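Local coordinates for protein endonuclease MutS2 (PDB 4OD6) that probably senses collided ribosomes and splits them into subunits, and carries a C-terminal Smr domain, the nuclease part described here, at residues Glu13-Gly18 / Arg44-Lys49. Residues are numbered along the deposited sequence; the frame is centred on the assembly and turned at random. Where two conformers were deposited one is given.
Sequences ELQLRG and RVVHGK
Glu13, Leu14 and Gln15 pair in parallel with Arg44, Val45 and Val46, the axes of the two short strands 4.7 Å apart and inclined at 21°. Leu14 N donates to Arg44 O at 2.8 Å, Leu14 O accepts from Val46 N at 2.9 Å, and Leu16 N, just past the strand, closes on Val46 O. On the face carrying Glu13, Gln15, Arg44 and Val46, the Glu13 carboxylate lies beside the Arg44 guanidinium, their planes 24° apart, in a salt bridge in which NE and NH2 of Arg44 both donate to Glu13 OE2. NE donates to the anti lone pair of OE2, 3.0 Å away, while NH2 meets the same oxygen nearly along the C-O bond. Arg44 NH1 is taken up by Gln78 O. Strands 13-15 and 43-46 are the two strands of a beta-alpha-beta unit, helix 21-38 making the crossover, with 13-15 at the edge of the mixed four-stranded sheet of the Smr domain. In one of two conformers of Arg17, the chain bends at chi3 (-83°) and lays one guanidinium face over Val46 CG1, 3.6 Å from Arg17 CZ; in that conformer NH2 donates to Gln15 OE1 at 2.9 Å. Gln15 OE1 also lies against Val46 CG1, the methyl anti to the backbone N. On the opposite face Leu16 CD1 presses tightly on Val45 CG1 at 3.5 Å; Leu14 and Val45 both reach Leu28 of helix 21-38, and Leu16 reaches Leu58 of helix 53-62. His47 turns away from 13-18, its ring held between Gly48 O, bonded to ND1, and Thr84 OG1, bonded to NE2.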
ATOM      1  N   GLU A  13       7.104  -0.732   5.863  1.00 14.84           N
ATOM      2  CA  GLU A  13       6.873  -1.654   4.742  1.00 12.63           C
ATOM      3  C   GLU A  13       5.842  -2.643   5.215  1.00 10.49           C
ATOM      4  O   GLU A  13       5.977  -3.291   6.239  1.00 13.09           O
ATOM      5  CB  GLU A  13       8.104  -2.450   4.290  1.00 15.39           C
ATOM      6  CG  GLU A  13       9.045  -1.689   3.406  1.00 18.80           C
ATOM      7  CD  GLU A  13      10.051  -2.577   2.701  1.00 20.81           C
ATOM      8  OE1 GLU A  13      10.463  -3.553   3.310  1.00 21.46           O
ATOM      9  OE2 GLU A  13      10.371  -2.262   1.579  1.00 20.94           O
ATOM     10  N   LEU A  14       4.822  -2.766   4.404  1.00  7.58           N
ATOM     11  CA  LEU A  14       3.743  -3.696   4.629  1.00  6.78           C
ATOM     12  C   LEU A  14       3.842  -4.839   3.639  1.00  7.03           C
ATOM     13  O   LEU A  14       3.776  -4.622   2.493  1.00  7.41           O
ATOM     14  CB  LEU A  14       2.401  -2.972   4.458  1.00  7.70           C
ATOM     15  CG  LEU A  14       1.149  -3.781   4.731  1.00  8.51           C
ATOM     16  CD1 LEU A  14       1.069  -4.259   6.176  1.00 10.18           C
ATOM     17  CD2 LEU A  14      -0.078  -2.965   4.335  1.00  9.64           C
ATOM     18  N   GLN A  15       3.997  -6.062   4.121  1.00  7.31           N
ATOM     19  CA  GLN A  15       4.230  -7.243   3.285  1.00  7.56           C
ATOM     20  C   GLN A  15       2.926  -7.956   3.004  1.00  7.92           C
ATOM     21  O   GLN A  15       2.345  -8.591   3.843  1.00  9.64           O
ATOM     22  CB  GLN A  15       5.239  -8.185   3.983  1.00  9.89           C
ATOM     23  CG  GLN A  15       6.580  -7.557   4.302  1.00 10.59           C
ATOM     24  CD  GLN A  15       7.419  -7.319   3.092  1.00 12.57           C
ATOM     25  OE1 GLN A  15       7.182  -7.851   2.015  1.00 12.70           O
ATOM     26  NE2 GLN A  15       8.425  -6.514   3.269  1.00 14.98           N
ATOM     27  N   LEU A  16       2.453  -7.827   1.790  1.00  6.82           N
ATOM     28  CA  LEU A  16       1.139  -8.375   1.443  1.00  6.48           C
ATOM     29  C   LEU A  16       1.328  -9.537   0.353  1.00  7.31           C
ATOM     30  O   LEU A  16       0.323 -10.140  -0.002  1.00  7.53           O
ATOM     31  CB  LEU A  16       0.255  -7.318   0.829  1.00  5.34           C
ATOM     32  CG  LEU A  16      -0.070  -6.161   1.766  1.00  5.78           C
ATOM     33  CD1 LEU A  16      -1.028  -5.153   1.148  1.00  6.94           C
ATOM     34  CD2 LEU A  16      -0.616  -6.645   3.086  1.00  6.66           C
ATOM     35  N   ARG A  17       2.508  -9.870  -0.147  0.50  7.04           N
ATOM     36  CA  ARG A  17       2.624 -10.911  -1.163  0.50  7.06           C
ATOM     37  C   ARG A  17       2.092 -12.224  -0.640  0.50  7.61           C
ATOM     38  O   ARG A  17       2.224 -12.545   0.482  0.50  7.67           O
ATOM     39  CB  ARG A  17       4.083 -11.092  -1.564  0.50  8.12           C
ATOM     40  CG  ARG A  17       4.723  -9.931  -2.309  0.50 10.41           C
ATOM     41  CD  ARG A  17       6.223 -10.129  -2.415  0.50 13.58           C
ATOM     42  NE  ARG A  17       6.927  -9.695  -1.242  0.50 16.28           N
ATOM     43  CZ  ARG A  17       8.222  -9.398  -1.237  0.50 18.71           C
ATOM     44  NH1 ARG A  17       8.905  -9.452  -2.375  0.50 21.10           N
ATOM     45  NH2 ARG A  17       8.833  -8.971  -0.126  0.50 17.22           N
ATOM     46  N   GLY A  18       1.343 -12.899  -1.470  1.00  8.43           N
ATOM     47  CA  GLY A  18       0.747 -14.255  -1.224  1.00  8.59           C
ATOM     48  C   GLY A  18      -0.589 -14.206  -0.549  1.00  8.47           C
ATOM     49  O   GLY A  18      -1.226 -15.227  -0.416  1.00  9.07           O
ATOM     50  N   ARG A  44       5.029   1.949   2.447  1.00  9.66           N
ATOM     51  CA  ARG A  44       5.433   1.143   1.306  1.00 10.23           C
ATOM     52  C   ARG A  44       4.666  -0.183   1.357  1.00  8.63           C
ATOM     53  O   ARG A  44       4.849  -0.992   2.260  1.00 10.11           O
ATOM     54  CB  ARG A  44       6.937   0.830   1.283  1.00 12.16           C
ATOM     55  CG  ARG A  44       7.789   1.930   0.749  1.00 14.31           C
ATOM     56  CD  ARG A  44       9.267   1.588   0.852  1.00 15.95           C
ATOM     57  NE  ARG A  44       9.678   0.318   0.269  1.00 16.86           N
ATOM     58  CZ  ARG A  44      10.056   0.127  -0.984  1.00 18.05           C
ATOM     59  NH1 ARG A  44      10.062   1.107  -1.836  1.00 17.34           N
ATOM     60  NH2 ARG A  44      10.409  -1.078  -1.338  1.00 19.51           N
ATOM     61  N   VAL A  45       3.814  -0.378   0.372  1.00  7.65           N
ATOM     62  CA  VAL A  45       2.972  -1.561   0.280  1.00  8.05           C
ATOM     63  C   VAL A  45       3.595  -2.500  -0.732  1.00  7.06           C
ATOM     64  O   VAL A  45       3.537  -2.299  -1.923  1.00  6.69           O
ATOM     65  CB  VAL A  45       1.537  -1.185  -0.126  1.00  8.21           C
ATOM     66  CG1 VAL A  45       0.634  -2.408  -0.154  1.00  7.79           C
ATOM     67  CG2 VAL A  45       0.983  -0.134   0.812  1.00  9.12           C
ATOM     68  N   VAL A  46       4.181  -3.557  -0.189  1.00  7.08           N
ATOM     69  CA  VAL A  46       4.881  -4.579  -0.951  1.00  7.26           C
ATOM     70  C   VAL A  46       3.915  -5.687  -1.334  1.00  6.47           C
ATOM     71  O   VAL A  46       3.716  -6.628  -0.586  1.00  7.58           O
ATOM     72  CB  VAL A  46       6.123  -5.112  -0.169  1.00  8.54           C
ATOM     73  CG1 VAL A  46       6.934  -6.046  -1.059  1.00 10.30           C
ATOM     74  CG2 VAL A  46       6.948  -3.925   0.323  1.00  8.79           C
ATOM     75  N   HIS A  47       3.330  -5.553  -2.533  1.00  6.92           N
ATOM     76  CA  HIS A  47       2.365  -6.533  -3.028  1.00  7.65           C
ATOM     77  C   HIS A  47       2.890  -7.455  -4.110  1.00  6.95           C
ATOM     78  O   HIS A  47       2.272  -8.413  -4.396  1.00  8.67           O
ATOM     79  CB  HIS A  47       1.053  -5.882  -3.502  1.00  7.37           C
ATOM     80  CG  HIS A  47       1.253  -4.673  -4.356  1.00  7.38           C
ATOM     81  ND1 HIS A  47       1.889  -4.725  -5.581  1.00  7.34           N
ATOM     82  CD2 HIS A  47       0.994  -3.371  -4.120  1.00  8.40           C
ATOM     83  CE1 HIS A  47       1.968  -3.502  -6.067  1.00  7.12           C
ATOM     84  NE2 HIS A  47       1.445  -2.664  -5.194  1.00  7.67           N
ATOM     85  N   GLY A  48       4.014  -7.118  -4.721  1.00  7.31           N
ATOM     86  CA  GLY A  48       4.580  -7.927  -5.779  1.00  7.84           C
ATOM     87  C   GLY A  48       3.939  -7.598  -7.109  1.00  8.34           C
ATOM     88  O   GLY A  48       2.934  -6.908  -7.182  1.00  8.42           O
ATOM     89  N   LYS A  49       4.532  -8.120  -8.186  1.00  9.35           N
ATOM     90  CA  LYS A  49       4.003  -7.880  -9.528  1.00  9.78           C
ATOM     91  C   LYS A  49       3.060  -8.976 -10.045  1.00 10.91           C
ATOM     92  O   LYS A  49       1.925  -8.677 -10.410  1.00 13.29           O
ATOM     93  CB  LYS A  49       5.161  -7.707 -10.512  1.00 11.61           C
ATOM     94  CG  LYS A  49       6.043  -6.505 -10.220  1.00 14.28           C
ATOM     95  CD  LYS A  49       7.160  -6.364 -11.241  1.00 17.46           C
ATOM     96  CE  LYS A  49       8.083  -5.208 -10.892  1.00 20.85           C
ATOM     97  NZ  LYS A  49       9.267  -5.134 -11.791  1.00 22.26           N
TER